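Local coordinates for protein Nadp(h)-dependent ketose reductase (Bemisia argentifolii, PDB 1E3J) that probably interconverts ketoses such as fructose and their polyols such as sorbitol, as an NADP(H)-dependent, zinc-containing member of the alcohol dehydrogenase family, at residues Q34-G39 against V143-G148; V215-D220 against R234-D239; V329-A334 against V345-R350. All coordinates share one frame; numbering follows the deposited sequence.

Contact 1 of 3, residues Q34-G39 against V143-G148; sequences QMAYVG and VSLEEG. With BO3 (boric acid), chain E.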
# COMPACT_ATOMS: atom_id res chain seq x y z
N GLN A 34 24.31 -20.50 24.66
CA GLN A 34 24.68 -20.37 26.06
C GLN A 34 24.04 -19.02 26.35
O GLN A 34 24.54 -17.99 25.91
CB GLN A 34 26.21 -20.29 26.23
CG GLN A 34 26.64 -20.00 27.66
CD GLN A 34 28.06 -20.45 27.97
OE1 GLN A 34 29.00 -20.21 27.19
NE2 GLN A 34 28.22 -21.11 29.11
N MET A 35 22.92 -19.02 27.07
CA MET A 35 22.21 -17.78 27.30
C MET A 35 23.01 -16.73 27.99
O MET A 35 23.92 -17.04 28.78
CB MET A 35 20.91 -18.06 28.05
CG MET A 35 19.98 -19.04 27.30
SD MET A 35 19.68 -18.47 25.56
CE MET A 35 18.67 -17.06 25.94
N ALA A 36 22.68 -15.47 27.71
CA ALA A 36 23.37 -14.35 28.33
C ALA A 36 22.43 -13.45 29.17
O ALA A 36 22.66 -13.26 30.37
CB ALA A 36 24.10 -13.53 27.29
N TYR A 37 21.39 -12.90 28.55
CA TYR A 37 20.46 -12.04 29.25
C TYR A 37 19.02 -12.39 28.87
O TYR A 37 18.75 -12.85 27.75
CB TYR A 37 20.75 -10.57 28.93
CG TYR A 37 22.07 -10.08 29.47
CD1 TYR A 37 22.17 -9.60 30.79
CD2 TYR A 37 23.24 -10.20 28.72
CE1 TYR A 37 23.42 -9.26 31.34
CE2 TYR A 37 24.49 -9.86 29.26
CZ TYR A 37 24.57 -9.39 30.56
OH TYR A 37 25.79 -9.03 31.08
N VAL A 38 18.11 -12.19 29.80
CA VAL A 38 16.71 -12.47 29.59
C VAL A 38 15.92 -11.41 30.34
O VAL A 38 16.02 -11.29 31.57
CB VAL A 38 16.32 -13.85 30.13
CG1 VAL A 38 14.83 -14.08 29.97
CG2 VAL A 38 17.08 -14.92 29.41
N GLY A 39 15.15 -10.62 29.59
CA GLY A 39 14.35 -9.58 30.19
C GLY A 39 13.01 -10.18 30.51
O GLY A 39 12.64 -11.23 29.98
N VAL A 143 27.21 -3.93 19.70
CA VAL A 143 25.92 -4.16 20.36
C VAL A 143 26.11 -5.28 21.38
O VAL A 143 26.41 -6.41 21.03
CB VAL A 143 24.77 -4.55 19.38
CG1 VAL A 143 23.59 -5.08 20.15
CG2 VAL A 143 24.34 -3.33 18.59
N SER A 144 25.97 -4.95 22.65
CA SER A 144 26.14 -5.91 23.73
C SER A 144 24.99 -6.92 23.81
O SER A 144 23.89 -6.68 23.31
CB SER A 144 26.20 -5.17 25.05
OG SER A 144 24.91 -4.65 25.30
N LEU A 145 25.27 -8.05 24.46
CA LEU A 145 24.27 -9.09 24.62
C LEU A 145 23.09 -8.56 25.38
O LEU A 145 21.96 -8.95 25.11
CB LEU A 145 24.87 -10.28 25.32
CG LEU A 145 25.64 -11.09 24.29
CD1 LEU A 145 26.70 -11.92 24.99
CD2 LEU A 145 24.66 -11.95 23.52
N GLU A 146 23.33 -7.65 26.31
CA GLU A 146 22.24 -7.10 27.06
C GLU A 146 21.32 -6.31 26.11
O GLU A 146 20.10 -6.44 26.19
CB GLU A 146 22.73 -6.19 28.19
CG GLU A 146 21.59 -5.86 29.16
CD GLU A 146 22.03 -5.09 30.41
OE1 GLU A 146 23.23 -5.13 30.75
OE2 GLU A 146 21.15 -4.47 31.08
N GLU A 147 21.91 -5.48 25.24
CA GLU A 147 21.15 -4.73 24.26
C GLU A 147 20.37 -5.70 23.36
O GLU A 147 19.23 -5.46 23.04
CB GLU A 147 22.09 -3.85 23.43
CG GLU A 147 22.59 -2.61 24.20
CD GLU A 147 23.68 -1.84 23.47
OE1 GLU A 147 24.68 -2.46 23.02
OE2 GLU A 147 23.54 -0.61 23.32
N GLY A 148 20.98 -6.82 22.97
CA GLY A 148 20.29 -7.78 22.13
C GLY A 148 19.03 -8.30 22.80
O GLY A 148 18.01 -8.55 22.11
B BO3 E . 28.83 -8.76 26.19
O1 BO3 E . 29.69 -9.78 25.96
O2 BO3 E . 28.82 -7.70 25.38
O3 BO3 E . 27.99 -8.80 27.23
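The phenol ring of Y37 lies flat against the first turn of the helix that carries E146, and this CH-pi contact is the centre of the interface. CB of E146 stands 4.0 Å from the centroid of the Y37 ring, 8° off the ring normal, so the methylene sits over the middle of one face. With CG anti to the backbone N (chi1 -168°), the E146 chain runs on extended past the Y37 ring, and its carboxylate plane is turned 22° from the ring plane. The CD2 side of the ring also approaches the backbone, 3.5 Å from E146 N.

Apolar contacts continue toward L145, which crosses Y37 at about a right angle: Y37 CD2 is 3.8 Å from L145 CB, and A36 CB meets L145 CD1 at the same distance.

No hydrogen bond crosses between the two segments; S144 and E147 instead form a capping box: E147 N donates to S144 OG, while S144 N reaches the anti lone pair of E147 OE1 at 2.8 Å.

Strand 30-40 of the GroES-like mixed sheet thus meets helix 145-149 in an apolar join beside a capped helix start, where S144, L145, R87 and R350 form the boric acid pocket.

Contact 2 of 3, residues V215-D220 against R234-D239; sequences VTLVVD and RSAIGD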
# COMPACT_ATOMS: atom_id res chain seq x y z
N VAL A 215 7.83 16.34 23.69
CA VAL A 215 6.99 16.96 24.69
C VAL A 215 6.54 15.85 25.63
O VAL A 215 6.24 14.74 25.16
CB VAL A 215 5.73 17.55 24.07
CG1 VAL A 215 4.93 18.26 25.15
CG2 VAL A 215 6.06 18.49 22.91
N THR A 216 6.50 16.12 26.93
CA THR A 216 6.01 15.15 27.92
C THR A 216 4.93 15.84 28.77
O THR A 216 4.99 17.04 28.99
CB THR A 216 7.11 14.66 28.86
OG1 THR A 216 7.64 15.78 29.59
CG2 THR A 216 8.24 13.99 28.09
N LEU A 217 3.95 15.08 29.25
CA LEU A 217 2.89 15.66 30.06
C LEU A 217 2.45 14.70 31.13
O LEU A 217 2.26 13.51 30.85
CB LEU A 217 1.68 15.98 29.21
CG LEU A 217 1.93 16.98 28.10
CD1 LEU A 217 0.85 16.83 27.05
CD2 LEU A 217 1.96 18.38 28.69
N VAL A 218 2.31 15.19 32.36
CA VAL A 218 1.84 14.34 33.43
C VAL A 218 0.33 14.29 33.21
O VAL A 218 -0.33 15.33 33.16
CB VAL A 218 2.17 14.91 34.81
CG1 VAL A 218 1.67 13.97 35.91
CG2 VAL A 218 3.68 15.05 34.94
N VAL A 219 -0.20 13.09 33.04
CA VAL A 219 -1.62 12.91 32.79
C VAL A 219 -2.13 11.68 33.51
O VAL A 219 -1.51 10.62 33.44
CB VAL A 219 -1.85 12.75 31.27
CG1 VAL A 219 -3.28 12.33 30.97
CG2 VAL A 219 -1.51 14.05 30.58
N ASP A 220 -3.23 11.82 34.22
CA ASP A 220 -3.82 10.69 34.92
C ASP A 220 -5.33 10.84 34.79
O ASP A 220 -5.96 11.57 35.53
CB ASP A 220 -3.44 10.68 36.40
CG ASP A 220 -4.05 9.50 37.12
OD1 ASP A 220 -5.10 9.03 36.63
OD2 ASP A 220 -3.50 9.05 38.16
N ARG A 234 -3.59 19.10 23.11
CA ARG A 234 -3.73 19.85 21.87
C ARG A 234 -2.92 21.13 21.94
O ARG A 234 -2.28 21.54 20.96
CB ARG A 234 -5.19 20.18 21.61
CG ARG A 234 -5.50 20.67 20.20
CD ARG A 234 -6.96 21.13 20.12
NE ARG A 234 -7.89 20.08 20.53
CZ ARG A 234 -8.63 19.37 19.68
NH1 ARG A 234 -8.56 19.61 18.37
NH2 ARG A 234 -9.43 18.40 20.14
N SER A 235 -2.90 21.74 23.11
CA SER A 235 -2.18 22.99 23.26
C SER A 235 -0.67 22.81 23.30
O SER A 235 0.07 23.76 23.03
CB SER A 235 -2.62 23.70 24.54
OG SER A 235 -1.75 23.37 25.61
N ALA A 236 -0.21 21.61 23.62
CA ALA A 236 1.22 21.35 23.70
C ALA A 236 1.90 21.12 22.37
O ALA A 236 3.13 21.05 22.29
CB ALA A 236 1.46 20.17 24.60
N ILE A 237 1.11 21.00 21.31
CA ILE A 237 1.67 20.72 20.00
C ILE A 237 0.91 21.46 18.93
O ILE A 237 -0.02 22.21 19.22
CB ILE A 237 1.56 19.24 19.67
CG1 ILE A 237 0.09 18.83 19.62
CG2 ILE A 237 2.27 18.42 20.73
CD1 ILE A 237 -0.11 17.35 19.30
N GLY A 238 1.30 21.24 17.68
CA GLY A 238 0.61 21.89 16.59
C GLY A 238 -0.73 21.22 16.34
O GLY A 238 -1.70 21.40 17.08
N ASP A 239 -0.77 20.42 15.28
CA ASP A 239 -1.98 19.71 14.92
C ASP A 239 -2.07 18.51 15.85
O ASP A 239 -1.15 18.22 16.61
CB ASP A 239 -1.90 19.19 13.48
CG ASP A 239 -3.27 19.12 12.80
OD1 ASP A 239 -4.29 18.80 13.47
OD2 ASP A 239 -3.31 19.38 11.57
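V215 opens the contact by sending both of its methyl groups to A236 and I237. CG1, anti to the backbone N (chi1 -177°), meets the methyl of A236, with V215 CG1 and A236 CB 4.0 Å apart. The other branch meets the backbone instead, with V215 CG2 3.9 Å from A236 O, and it also makes a looser apolar contact with I237, at 4.4 Å between V215 CG2 and I237 CG2. One valine thus touches two successive residues, A236 and I237.

Two residues further on, L217 points its CB to the same side of the strand. Its CG is anti to the carbonyl carbon (chi1 -61°), and the CD1 branch comes to 4.2 Å from A236 CB. The alanine methyl is therefore shared by V215 CG1 and L217 CD1, a small apolar group meeting two branched side chains without any hydrogen bond across the interface.

The setting is the edge of the parallel Rossmann-type sheet. Strand 215-218 is outermost within this chain and pairs with strand 194-199, whose V196 touches both V215 and I237. Helix 226-236 covers one side of the strand, adding I233 against L217, while helix 202-210 places L205 against T216 and V218.

Contact 3 of 3, residues V329-A334 against V345-R350; sequences VDAFEA and VMISCR. With BO3 (boric acid), chain E.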
# COMPACT_ATOMS: atom_id res chain seq x y z
N VAL A 329 13.28 -15.34 41.21
CA VAL A 329 12.05 -15.02 41.95
C VAL A 329 12.05 -13.59 42.45
O VAL A 329 11.03 -12.89 42.41
CB VAL A 329 11.82 -15.98 43.12
CG1 VAL A 329 10.66 -15.48 44.00
CG2 VAL A 329 11.52 -17.37 42.57
N ASP A 330 13.21 -13.12 42.88
CA ASP A 330 13.31 -11.73 43.31
C ASP A 330 13.06 -10.86 42.08
O ASP A 330 12.40 -9.83 42.18
CB ASP A 330 14.70 -11.44 43.87
N ALA A 331 13.60 -11.27 40.93
CA ALA A 331 13.42 -10.48 39.70
C ALA A 331 11.95 -10.35 39.42
O ALA A 331 11.45 -9.26 39.25
CB ALA A 331 14.14 -11.14 38.53
N PHE A 332 11.23 -11.47 39.40
CA PHE A 332 9.80 -11.40 39.14
C PHE A 332 9.08 -10.54 40.18
O PHE A 332 8.13 -9.82 39.86
CB PHE A 332 9.16 -12.80 39.10
CG PHE A 332 9.31 -13.48 37.78
CD1 PHE A 332 10.57 -13.78 37.27
CD2 PHE A 332 8.19 -13.78 37.01
CE1 PHE A 332 10.72 -14.38 36.01
CE2 PHE A 332 8.32 -14.38 35.75
CZ PHE A 332 9.59 -14.68 35.25
N GLU A 333 9.52 -10.60 41.43
CA GLU A 333 8.84 -9.77 42.44
C GLU A 333 9.03 -8.30 42.09
O GLU A 333 8.07 -7.52 42.09
CB GLU A 333 9.38 -10.07 43.84
CG GLU A 333 8.31 -10.59 44.79
CD GLU A 333 7.15 -9.61 44.98
OE1 GLU A 333 7.39 -8.38 45.04
OE2 GLU A 333 5.99 -10.08 45.09
N ALA A 334 10.27 -7.92 41.76
CA ALA A 334 10.53 -6.54 41.38
C ALA A 334 9.63 -6.18 40.18
O ALA A 334 9.10 -5.06 40.12
CB ALA A 334 12.00 -6.35 41.03
N VAL A 345 13.26 -5.12 34.02
CA VAL A 345 14.01 -6.02 34.91
C VAL A 345 14.72 -7.06 34.03
O VAL A 345 14.07 -7.75 33.25
CB VAL A 345 13.07 -6.76 35.90
CG1 VAL A 345 13.84 -7.76 36.71
CG2 VAL A 345 12.36 -5.76 36.81
N MET A 346 16.03 -7.15 34.19
CA MET A 346 16.90 -8.03 33.43
C MET A 346 17.63 -9.08 34.29
O MET A 346 18.18 -8.78 35.36
CB MET A 346 17.93 -7.17 32.69
CG MET A 346 18.80 -7.91 31.71
SD MET A 346 17.90 -8.44 30.18
CE MET A 346 17.31 -6.83 29.64
N ILE A 347 17.65 -10.31 33.78
CA ILE A 347 18.27 -11.44 34.42
C ILE A 347 19.43 -11.94 33.60
O ILE A 347 19.24 -12.32 32.45
CB ILE A 347 17.27 -12.61 34.58
CG1 ILE A 347 16.01 -12.10 35.28
CG2 ILE A 347 17.94 -13.75 35.35
CD1 ILE A 347 14.93 -13.16 35.53
N SER A 348 20.64 -11.96 34.18
CA SER A 348 21.83 -12.42 33.46
C SER A 348 22.03 -13.90 33.74
O SER A 348 21.88 -14.35 34.88
CB SER A 348 23.06 -11.62 33.88
OG SER A 348 23.14 -11.52 35.29
N CYS A 349 22.42 -14.64 32.71
CA CYS A 349 22.56 -16.08 32.80
C CYS A 349 23.93 -16.72 32.80
O CYS A 349 24.03 -17.90 33.06
CB CYS A 349 21.79 -16.71 31.65
SG CYS A 349 20.04 -16.48 31.73
N ARG A 350 24.99 -16.00 32.48
CA ARG A 350 26.27 -16.69 32.45
C ARG A 350 26.79 -17.00 33.85
O ARG A 350 26.85 -16.12 34.70
CB ARG A 350 27.27 -15.88 31.64
CG ARG A 350 26.96 -15.98 30.15
CD ARG A 350 27.63 -14.89 29.33
NE ARG A 350 27.24 -13.52 29.71
CZ ARG A 350 27.72 -12.43 29.11
NH1 ARG A 350 28.59 -12.57 28.11
NH2 ARG A 350 27.36 -11.22 29.51
B BO3 E . 28.83 -8.76 26.19
O1 BO3 E . 29.69 -9.78 25.96
O2 BO3 E . 28.82 -7.70 25.38
O3 BO3 E . 27.99 -8.80 27.23
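Two torsions aim the strand's branched side chains at A331: V345 has CG1 anti to the backbone N (chi1 175°), and I347 has CG1 anti to the carbonyl carbon (chi1 -53°) with an extended chain beyond it. Both reach the small methyl of A331. I347 brings its terminal methyl to 3.7 Å, CD1 against A331 CB, while V345 CG1 lies 3.9 Å from A331 CB and also packs beside A331 O.

The second branch of V345 turns to the next helical turn, where CG2 is 4.3 Å from A334 CB. F332 starts out from the far side of the helix, yet its ring swings back far enough for CE1 to lie 4.4 Å from I347 CD1. No hydrogen bond spans this buried apolar interface. Past the strand, R350 NH2 gives a weak hydrogen bond to boric acid O3 at 3.4 Å, the oxygen lying at the edge of the guanidinium, near its plane.

Helix 328-337 and strand 344-348 are the last two elements of a beta-alpha-beta unit that starts with strand 319-324. Their short axes run nearly antiparallel, at 169°. F323 of the parallel neighbour strand touches A331 and V345, strand 30-40 pairs with the other edge, and Y48 of helix 42-50 meets the F332 ring edge-to-face.

In the fold
Followed from the N terminus, the three contacts come in series, with none nested in or crossing another. Contact 1 closes the longest loop, bringing strand 30-40 together with the start of helix 145-149 after 103 intervening residues. Contact 2 closes a short strand-to-helix connection at the edge of the Rossmann-type sheet, its centre about 35 Å from the centres of both others. Contact 3 closes another short one, helix to strand, near the C terminus and returns the chain to the mixed sheet of contact 1. There strands 30-40 and 344-348 are antiparallel neighbours, A36 O probably accepting from C349 N at 2.7 Å, and contacts 1 and 3 both touch the boric acid.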